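Local atomic coordinates of sugar kinase (Agrobacterium tumefaciens, PDB entry 2RBC), a protein that probably transfers a phosphate group from ATP to a sugar or related substrate, as a putative ribokinase of the pfkB carbohydrate kinase family. Residues 241-244 / 248-251. Numbering follows the deposited sequence.
Sequences VTAG and CWWT
Val-241 and Trp-249 form an antiparallel hydrogen-bonded pair, established by two reciprocal backbone bonds. Val-241 N donates to Trp-249 O at 2.9 Å, with an N-H...O angle of 166°, while Trp-249 N returns a bond of 3.1 Å to Val-241 O. Val-241 O also receives a CA-H...O contact from Cys-248 CA at 3.5 Å, so two neighbouring residues of the opposing strand converge on one oxygen. The side chains of Val-241 and Trp-249 lie on the same sheet face, where both touch Leu-227 of helix 223-233.

At Thr-242 the pairing passes to the non-hydrogen-bonded type, its CA lying 4.5 Å from Cys-248 CA. These two side chains occupy the other face, and their touch is loose: Thr-242 CG2 lies 4.2 Å from Cys-248 SG. With the sulfur anti to its own backbone N and beside the carbonyl carbon (chi1 177°), Cys-248 SG comes 3.8 Å from Val-241 O. Cys-248 also packs on Val-296 of helix 292-307.

Beyond the strand end, Ala-243 directs its CB toward 248-251 and meets the six-membered ring of Trp-249, with Ala-243 CB 3.6 Å from Trp-249 CZ3. The methyl sits at the ring edge, in the indole plane, rather than over a face. Placing Trp-249 CG anti to the carbonyl carbon and beside the backbone N (chi1 -75°) turns the benzo side of the indole toward Ala-243.

Five residues, 243-247, connect the antiparallel strands 238-242 and 248-251, forming a beta hairpin. Parallel pairing with 206-210 on one flank and antiparallel pairing with 258-261 on the other place it where the central sheet passes from parallel to antiparallel strand pairing, as in the alpha/beta core of ribokinase-like folds.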
loop_
_atom_site.group_PDB
_atom_site.type_symbol
_atom_site.label_atom_id
_atom_site.label_comp_id
_atom_site.label_asym_id
_atom_site.label_seq_id
_atom_site.Cartn_x
_atom_site.Cartn_y
_atom_site.Cartn_z
ATOM N N VAL A 241 -29.552 -5.522 14.239
ATOM C CA VAL A 241 -28.771 -6.146 13.181
ATOM C C VAL A 241 -28.978 -5.313 11.932
ATOM O O VAL A 241 -30.136 -5.094 11.519
ATOM C CB VAL A 241 -29.161 -7.613 12.925
ATOM C CG1 VAL A 241 -28.215 -8.230 11.860
ATOM C CG2 VAL A 241 -29.113 -8.455 14.232
ATOM N N THR A 242 -27.876 -4.822 11.352
ATOM C CA THR A 242 -27.953 -4.044 10.092
ATOM C C THR A 242 -27.823 -4.985 8.906
ATOM O O THR A 242 -27.142 -6.015 8.998
ATOM C CB THR A 242 -26.889 -2.964 10.011
ATOM O OG1 THR A 242 -25.593 -3.586 10.077
ATOM C CG2 THR A 242 -27.058 -1.966 11.158
ATOM N N ALA A 243 -28.502 -4.637 7.805
ATOM C CA ALA A 243 -28.528 -5.452 6.584
ATOM C C ALA A 243 -28.287 -4.594 5.335
ATOM O O ALA A 243 -28.806 -4.883 4.263
ATOM C CB ALA A 243 -29.869 -6.250 6.482
ATOM N N GLY A 244 -27.487 -3.534 5.480
ATOM C CA GLY A 244 -27.227 -2.582 4.395
ATOM C C GLY A 244 -28.472 -2.025 3.744
ATOM O O GLY A 244 -29.365 -1.501 4.403
ATOM N N CYS A 248 -32.683 -2.318 8.779
ATOM C CA CYS A 248 -32.188 -2.593 10.135
ATOM C C CYS A 248 -33.340 -3.109 11.007
ATOM O O CYS A 248 -34.402 -2.500 11.060
ATOM C CB CYS A 248 -31.602 -1.320 10.706
ATOM S SG CYS A 248 -31.031 -1.497 12.378
ATOM N N TRP A 249 -33.123 -4.260 11.637
ATOM C CA TRP A 249 -34.056 -4.853 12.577
ATOM C C TRP A 249 -33.512 -4.690 13.972
ATOM O O TRP A 249 -32.314 -4.799 14.168
ATOM C CB TRP A 249 -34.202 -6.348 12.310
ATOM C CG TRP A 249 -35.022 -6.672 11.104
ATOM C CD1 TRP A 249 -36.343 -6.991 11.086
ATOM C CD2 TRP A 249 -34.580 -6.710 9.746
ATOM N NE1 TRP A 249 -36.751 -7.231 9.805
ATOM C CE2 TRP A 249 -35.685 -7.086 8.962
ATOM C CE3 TRP A 249 -33.344 -6.493 9.122
ATOM C CZ2 TRP A 249 -35.616 -7.233 7.580
ATOM C CZ3 TRP A 249 -33.267 -6.656 7.719
ATOM C CH2 TRP A 249 -34.404 -7.004 6.973
ATOM N N TRP A 250 -34.378 -4.415 14.947
ATOM C CA TRP A 250 -33.886 -4.291 16.333
ATOM C C TRP A 250 -34.944 -4.643 17.352
ATOM O O TRP A 250 -36.156 -4.657 17.056
ATOM C CB TRP A 250 -33.328 -2.868 16.622
ATOM C CG TRP A 250 -34.370 -1.783 16.920
ATOM C CD1 TRP A 250 -34.793 -1.383 18.140
ATOM C CD2 TRP A 250 -35.051 -0.964 15.969
ATOM N NE1 TRP A 250 -35.719 -0.371 18.020
ATOM C CE2 TRP A 250 -35.886 -0.088 16.692
ATOM C CE3 TRP A 250 -35.034 -0.881 14.563
ATOM C CZ2 TRP A 250 -36.729 0.841 16.062
ATOM C CZ3 TRP A 250 -35.840 0.047 13.943
ATOM C CH2 TRP A 250 -36.675 0.907 14.697
ATOM N N THR A 251 -34.443 -4.912 18.558
ATOM C CA THR A 251 -35.247 -5.092 19.751
ATOM C C THR A 251 -34.715 -4.174 20.867
ATOM O O THR A 251 -33.503 -4.008 21.071
ATOM C CB THR A 251 -35.274 -6.593 20.220
ATOM O OG1 THR A 251 -33.948 -7.024 20.518
ATOM C CG2 THR A 251 -35.869 -7.535 19.174
#